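Local coordinates for galactose-binding like protein (Bacteroides thetaiotaomicron, PDB 7M1A), which binds calcium through the galactose-binding-like beta-sandwich domain at its C-terminal end and, as a SusE-like protein of a gut bacterium, probably recognises carbohydrate, at residues T6-M11 / T171-W176; A66-F71 / R152-K157. One frame throughout, in Å; residues are numbered along the deposited sequence.

Contact 1. Residues T6-M11 / T171-W176; sequences TKFREM and TELTFW. With CA (calcium ion), chain F.
The ring of F8 reaches across to strand 172-176 and touches two side chains with one corner, CE2. L173 CD1 lies at the edge of the ring, near its plane, 4.3 Å from F8 CE2. CD1 of F175 meets the same F8 CE2 obliquely at 4.2 Å. Long, flat phenylalanine suits a gap in which the CA atoms of F8 and F175 are still 10.6 Å apart. L173 has CG between its backbone N and carbonyl carbon (chi1 47°), which swings its branched end toward F8.

The polar groups lie at the ends of the contact. R9 NH1 gives two hydrogen bonds, to T6 O (2.9 Å) and to F8 O (2.9 Å), both near the guanidinium plane, and so ties the turn before strand 9-11 together. NE and NH2 of R9 make salt bridges to D61 and E99 of the second subunit. At the other end, T171 O and E172 OE1 each bind calcium at 2.3 Å; a water, Y28 O, N31 OD1 and R33 O complete the site. K5 and G32 hold E172 OE2, steadying its carboxylate.

T171 and E172 form a classic beta bulge opposite W74 of strand 70-74. The apolar contact itself fills the sandwich interior, where F60 and L62 of strand 56-66 cover F175.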
loop_
_atom_site.group_PDB
_atom_site.type_symbol
_atom_site.label_atom_id
_atom_site.label_comp_id
_atom_site.label_asym_id
_atom_site.label_seq_id
_atom_site.Cartn_x
_atom_site.Cartn_y
_atom_site.Cartn_z
ATOM N N THR A 6 2.963 -11.650 -8.496
ATOM C CA THR A 6 3.449 -10.391 -9.047
ATOM C C THR A 6 2.331 -9.404 -9.345
ATOM O O THR A 6 2.590 -8.193 -9.447
ATOM C CB THR A 6 4.401 -10.570 -10.250
ATOM O OG1 THR A 6 3.576 -10.999 -11.351
ATOM C CG2 THR A 6 5.585 -11.486 -9.976
ATOM N N LYS A 7 1.091 -9.931 -9.470
ATOM C CA LYS A 7 -0.077 -9.147 -9.784
ATOM C C LYS A 7 -0.814 -8.660 -8.529
ATOM O O LYS A 7 -1.755 -7.855 -8.589
ATOM C CB LYS A 7 -1.036 -9.934 -10.650
ATOM C CG LYS A 7 -0.403 -10.336 -11.973
ATOM C CD LYS A 7 -1.388 -10.970 -12.900
ATOM C CE LYS A 7 -0.755 -11.388 -14.238
ATOM N NZ LYS A 7 0.053 -10.293 -14.882
ATOM N N PHE A 8 -0.456 -9.196 -7.347
ATOM C CA PHE A 8 -1.236 -8.812 -6.127
ATOM C C PHE A 8 -0.954 -7.333 -5.811
ATOM O O PHE A 8 0.159 -6.821 -6.059
ATOM C CB PHE A 8 -0.793 -9.664 -4.908
ATOM C CG PHE A 8 -1.210 -11.107 -4.878
ATOM C CD1 PHE A 8 -1.685 -11.781 -6.011
ATOM C CD2 PHE A 8 -1.115 -11.807 -3.646
ATOM C CE1 PHE A 8 -2.053 -13.122 -5.938
ATOM C CE2 PHE A 8 -1.461 -13.155 -3.560
ATOM C CZ PHE A 8 -1.886 -13.820 -4.706
ATOM N N ARG A 9 -1.951 -6.668 -5.225
ATOM C CA ARG A 9 -1.775 -5.272 -4.876
ATOM C C ARG A 9 -2.381 -4.955 -3.524
ATOM O O ARG A 9 -3.498 -5.426 -3.206
ATOM C CB ARG A 9 -2.466 -4.348 -5.898
ATOM C CG ARG A 9 -1.857 -4.470 -7.282
ATOM C CD ARG A 9 -0.510 -3.804 -7.470
ATOM N NE ARG A 9 -0.036 -3.849 -8.799
ATOM C CZ ARG A 9 0.780 -4.775 -9.300
ATOM N NH1 ARG A 9 1.199 -5.773 -8.560
ATOM N NH2 ARG A 9 1.180 -4.707 -10.550
ATOM N N GLU A 10 -1.653 -4.190 -2.697
ATOM C CA GLU A 10 -2.196 -3.682 -1.441
ATOM C C GLU A 10 -3.391 -2.765 -1.746
ATOM O O GLU A 10 -3.423 -2.094 -2.774
ATOM C CB GLU A 10 -1.055 -2.951 -0.725
ATOM C CG GLU A 10 -1.381 -2.338 0.605
ATOM C CD GLU A 10 -1.844 -0.913 0.634
ATOM O OE1 GLU A 10 -2.337 -0.461 -0.437
ATOM O OE2 GLU A 10 -1.876 -0.359 1.714
HETATM N N MSE A 11 -4.389 -2.807 -0.845
HETATM C CA MSE A 11 -5.457 -1.819 -0.827
HETATM C C MSE A 11 -5.530 -1.225 0.565
HETATM O O MSE A 11 -4.989 -1.802 1.529
HETATM C CB MSE A 11 -6.760 -2.457 -1.236
HETATM C CG MSE A 11 -6.709 -2.959 -2.662
HETATM SE SE MSE A 11 -8.437 -3.619 -3.291
HETATM C CE MSE A 11 -9.308 -1.903 -3.463
ATOM N N THR A 171 4.343 -13.938 7.809
ATOM C CA THR A 171 5.377 -13.729 6.808
ATOM C C THR A 171 4.893 -13.943 5.364
ATOM O O THR A 171 5.513 -13.305 4.451
ATOM C CB THR A 171 6.634 -14.572 7.073
ATOM O OG1 THR A 171 7.617 -14.278 6.071
ATOM C CG2 THR A 171 6.391 -16.078 7.017
ATOM N N GLU A 172 3.929 -14.832 5.070
ATOM C CA GLU A 172 3.604 -15.135 3.676
ATOM C C GLU A 172 2.220 -15.764 3.638
ATOM O O GLU A 172 1.846 -16.498 4.578
ATOM C CB GLU A 172 4.618 -16.128 3.048
ATOM C CG GLU A 172 4.515 -16.308 1.535
ATOM C CD GLU A 172 4.868 -15.070 0.701
ATOM O OE1 GLU A 172 5.414 -14.091 1.243
ATOM O OE2 GLU A 172 4.676 -15.137 -0.515
ATOM N N LEU A 173 1.493 -15.525 2.539
ATOM C CA LEU A 173 0.303 -16.307 2.238
ATOM C C LEU A 173 0.392 -16.746 0.791
ATOM O O LEU A 173 1.191 -16.188 0.017
ATOM C CB LEU A 173 -0.995 -15.558 2.603
ATOM C CG LEU A 173 -1.121 -14.103 2.169
ATOM C CD1 LEU A 173 -1.238 -14.041 0.653
ATOM C CD2 LEU A 173 -2.337 -13.494 2.865
ATOM N N THR A 174 -0.411 -17.764 0.416
ATOM C CA THR A 174 -0.443 -18.215 -0.963
ATOM C C THR A 174 -1.892 -18.574 -1.284
ATOM O O THR A 174 -2.573 -19.196 -0.461
ATOM C CB THR A 174 0.449 -19.453 -1.165
ATOM O OG1 THR A 174 1.786 -19.053 -0.777
ATOM C CG2 THR A 174 0.498 -19.917 -2.606
ATOM N N PHE A 175 -2.324 -18.230 -2.509
ATOM C CA PHE A 175 -3.598 -18.703 -3.039
ATOM C C PHE A 175 -3.332 -19.585 -4.270
ATOM O O PHE A 175 -2.422 -19.334 -5.062
ATOM C CB PHE A 175 -4.524 -17.593 -3.531
ATOM C CG PHE A 175 -5.074 -16.754 -2.414
ATOM C CD1 PHE A 175 -4.342 -15.717 -1.788
ATOM C CD2 PHE A 175 -6.319 -17.055 -1.911
ATOM C CE1 PHE A 175 -4.886 -15.008 -0.717
ATOM C CE2 PHE A 175 -6.847 -16.334 -0.833
ATOM C CZ PHE A 175 -6.150 -15.290 -0.221
ATOM N N TRP A 176 -4.169 -20.614 -4.428
ATOM C CA TRP A 176 -4.217 -21.422 -5.630
ATOM C C TRP A 176 -5.637 -21.324 -6.207
ATOM O O TRP A 176 -6.560 -21.183 -5.424
ATOM C CB TRP A 176 -3.788 -22.895 -5.353
ATOM C CG TRP A 176 -2.387 -23.138 -4.908
ATOM C CD1 TRP A 176 -1.328 -23.539 -5.688
ATOM C CD2 TRP A 176 -1.865 -22.925 -3.571
ATOM N NE1 TRP A 176 -0.231 -23.634 -4.920
ATOM C CE2 TRP A 176 -0.496 -23.306 -3.623
ATOM C CE3 TRP A 176 -2.395 -22.547 -2.317
ATOM C CZ2 TRP A 176 0.303 -23.366 -2.492
ATOM C CZ3 TRP A 176 -1.596 -22.609 -1.180
ATOM C CH2 TRP A 176 -0.243 -23.010 -1.263
HETATM CA CA CA F . 6.975 -13.185 2.679
HETATM O O HOH W 1 8.973 -12.527 3.725
#

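Contact 2. Residues A66-F71 / R152-K157; sequences AKLSRF and RYIRIK
Two apolar pairs join the segments, one aliphatic (L68 with I154) and one of a methyl with a ring (I156 with F71). In the first, two methyls meet end to end, L68 CD1 and I154 CD1 being 4.3 Å apart. The leucine is stretched, its CD1 anti to CA (chi2 178°), so that it reaches inward from the loop between strands 56-66 and 70-74. I154 instead folds its CD1 back at chi2 (-69°), a compact shape for a beta-branched residue in the middle of a strand. I156, two positions on and on the same side of the strand, keeps the same kind of first torsion but extends its ethyl arm (chi2 175°), and its CD1 comes within 4.3 Å of F71 CZ. The methyl approaches the F71 ring obliquely. The contacts are light and wholly apolar, as expected where side chains from two sheets meet in a buried core.

Y153 and R155 alternate with the isoleucines and point to the other side; R152 joins Y153 there because the two form a classic beta bulge opposite C96. The aliphatic part of R152 lies on the ring of Y153, with R152 CG 3.7 Å above its centre, while R152 NE makes a salt bridge to D61. R155 has W106 as cation-pi partner and a salt bridge to D16, which probably offsets the charge of this buried arginine.

Around the core, F60 and F58 of strand 56-66 pack on I154 and I156. V93 of strand 88-96 touches both I154 and F71, and F175 of strand 169-176 lies against L68 and F71, so the contact bridges the two sheets of the sandwich.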
loop_
_atom_site.group_PDB
_atom_site.type_symbol
_atom_site.label_atom_id
_atom_site.label_comp_id
_atom_site.label_asym_id
_atom_site.label_seq_id
_atom_site.Cartn_x
_atom_site.Cartn_y
_atom_site.Cartn_z
ATOM N N ALA A 66 -10.638 -15.064 -9.771
ATOM C CA ALA A 66 -10.202 -16.444 -9.695
ATOM C C ALA A 66 -11.288 -17.304 -9.082
ATOM O O ALA A 66 -11.913 -16.911 -8.059
ATOM C CB ALA A 66 -9.022 -16.560 -8.722
ATOM N N LYS A 67 -11.296 -18.531 -9.610
ATOM C CA LYS A 67 -12.041 -19.562 -8.800
ATOM C C LYS A 67 -11.042 -20.188 -7.809
ATOM O O LYS A 67 -10.101 -20.876 -8.265
ATOM C CB LYS A 67 -12.666 -20.669 -9.679
ATOM C CG LYS A 67 -13.485 -21.666 -8.879
ATOM C CD LYS A 67 -14.817 -21.218 -8.454
ATOM C CE LYS A 67 -15.692 -22.353 -7.992
ATOM N NZ LYS A 67 -16.997 -21.821 -7.545
ATOM N N LEU A 68 -11.155 -19.867 -6.513
ATOM C CA LEU A 68 -10.109 -20.262 -5.606
ATOM C C LEU A 68 -10.263 -21.757 -5.288
ATOM O O LEU A 68 -11.347 -22.271 -5.029
ATOM C CB LEU A 68 -10.209 -19.492 -4.282
ATOM C CG LEU A 68 -9.931 -17.996 -4.437
ATOM C CD1 LEU A 68 -10.093 -17.302 -3.081
ATOM C CD2 LEU A 68 -8.538 -17.803 -5.015
ATOM N N SER A 69 -9.098 -22.409 -5.088
ATOM C CA SER A 69 -9.036 -23.823 -4.702
ATOM C C SER A 69 -8.366 -24.039 -3.337
ATOM O O SER A 69 -8.860 -24.842 -2.529
ATOM C CB SER A 69 -8.352 -24.593 -5.750
ATOM O OG SER A 69 -7.014 -24.135 -5.930
ATOM N N ARG A 70 -7.277 -23.281 -3.035
ATOM C CA ARG A 70 -6.587 -23.496 -1.778
ATOM C C ARG A 70 -5.983 -22.189 -1.286
ATOM O O ARG A 70 -5.738 -21.229 -2.078
ATOM C CB ARG A 70 -5.471 -24.563 -1.977
ATOM C CG ARG A 70 -5.963 -25.939 -2.432
ATOM C CD ARG A 70 -4.910 -27.037 -2.225
ATOM N NE ARG A 70 -4.769 -27.548 -0.866
ATOM C CZ ARG A 70 -3.846 -27.153 -0.001
ATOM N NH1 ARG A 70 -2.780 -26.459 -0.446
ATOM N NH2 ARG A 70 -3.791 -27.558 1.244
ATOM N N PHE A 71 -5.737 -22.172 0.048
ATOM C CA PHE A 71 -5.150 -21.042 0.749
ATOM C C PHE A 71 -4.134 -21.555 1.753
ATOM O O PHE A 71 -4.386 -22.604 2.391
ATOM C CB PHE A 71 -6.256 -20.192 1.398
ATOM C CG PHE A 71 -5.741 -19.127 2.319
ATOM C CD1 PHE A 71 -5.230 -17.931 1.828
ATOM C CD2 PHE A 71 -5.644 -19.410 3.690
ATOM C CE1 PHE A 71 -4.794 -16.978 2.740
ATOM C CE2 PHE A 71 -5.233 -18.439 4.565
ATOM C CZ PHE A 71 -4.803 -17.240 4.099
ATOM N N ARG A 152 -11.895 -11.548 -6.743
ATOM C CA ARG A 152 -10.673 -10.877 -7.047
ATOM C C ARG A 152 -10.072 -10.123 -5.862
ATOM O O ARG A 152 -8.855 -9.995 -5.823
ATOM C CB ARG A 152 -10.971 -9.847 -8.154
ATOM C CG ARG A 152 -9.774 -8.956 -8.482
ATOM C CD ARG A 152 -9.933 -8.149 -9.752
ATOM N NE ARG A 152 -8.766 -7.259 -9.811
ATOM C CZ ARG A 152 -8.560 -6.467 -10.837
ATOM N NH1 ARG A 152 -9.377 -6.528 -11.882
ATOM N NH2 ARG A 152 -7.523 -5.642 -10.865
ATOM N N TYR A 153 -10.863 -9.758 -4.879
ATOM C CA TYR A 153 -10.400 -8.945 -3.753
ATOM C C TYR A 153 -10.534 -9.763 -2.490
ATOM O O TYR A 153 -11.475 -10.564 -2.406
ATOM C CB TYR A 153 -11.257 -7.675 -3.667
ATOM C CG TYR A 153 -11.229 -6.950 -4.979
ATOM C CD1 TYR A 153 -10.128 -6.182 -5.410
ATOM C CD2 TYR A 153 -12.322 -7.053 -5.843
ATOM C CE1 TYR A 153 -10.183 -5.511 -6.630
ATOM C CE2 TYR A 153 -12.352 -6.439 -7.085
ATOM C CZ TYR A 153 -11.257 -5.687 -7.497
ATOM O OH TYR A 153 -11.288 -5.065 -8.733
ATOM N N ILE A 154 -9.607 -9.553 -1.586
ATOM C CA ILE A 154 -9.546 -10.381 -0.379
ATOM C C ILE A 154 -9.455 -9.502 0.850
ATOM O O ILE A 154 -8.819 -8.446 0.834
ATOM C CB ILE A 154 -8.314 -11.296 -0.421
ATOM C CG1 ILE A 154 -8.411 -12.283 -1.603
ATOM C CG2 ILE A 154 -8.145 -12.098 0.883
ATOM C CD1 ILE A 154 -9.466 -13.339 -1.508
ATOM N N ARG A 155 -10.080 -9.937 1.948
ATOM C CA ARG A 155 -9.828 -9.372 3.262
ATOM C C ARG A 155 -9.393 -10.494 4.210
ATOM O O ARG A 155 -9.932 -11.629 4.168
ATOM C CB ARG A 155 -11.010 -8.613 3.856
ATOM C CG ARG A 155 -11.136 -7.251 3.239
ATOM C CD ARG A 155 -12.458 -6.632 3.702
ATOM N NE ARG A 155 -12.054 -5.243 4.075
ATOM C CZ ARG A 155 -12.893 -4.413 4.664
ATOM N NH1 ARG A 155 -14.165 -4.766 4.894
ATOM N NH2 ARG A 155 -12.500 -3.219 5.097
ATOM N N ILE A 156 -8.472 -10.146 5.111
ATOM C CA ILE A 156 -8.170 -11.040 6.240
ATOM C C ILE A 156 -8.557 -10.318 7.529
ATOM O O ILE A 156 -8.296 -9.130 7.708
ATOM C CB ILE A 156 -6.712 -11.491 6.204
ATOM C CG1 ILE A 156 -6.563 -12.489 5.015
ATOM C CG2 ILE A 156 -6.273 -12.150 7.518
ATOM C CD1 ILE A 156 -5.152 -12.956 4.745
ATOM N N LYS A 157 -9.350 -11.027 8.373
ATOM C CA LYS A 157 -9.780 -10.527 9.681
ATOM C C LYS A 157 -9.153 -11.398 10.787
ATOM O O LYS A 157 -9.341 -12.608 10.784
ATOM C CB LYS A 157 -11.309 -10.554 9.715
ATOM C CG LYS A 157 -11.951 -10.069 11.023
ATOM C CD LYS A 157 -13.516 -10.359 11.066
ATOM C CE LYS A 157 -14.126 -9.588 12.213
ATOM N NZ LYS A 157 -15.600 -9.743 12.315
#

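How the contacts relate
From the N terminus the chain leaves 6-11; strand 56-66 pairs with 9-11 first, and segment 171-176 of the last strand, 169-176, returns to pack on F8, so contact 1 closes a loop of nearly the whole domain. Contact 2 closes a shorter loop, from 66-71 to 152-157, that lies entirely within the first. Each joins the six-stranded sheet to the four-stranded one. They also meet directly: W176 O lies 2.8 Å from S69 N, and W176 N 2.9 Å from R70 O, probable backbone hydrogen bonds between neighbouring strands of the smaller sheet. L173 CD2 packs 3.4 Å from I156 CD1, making one continuous apolar interior.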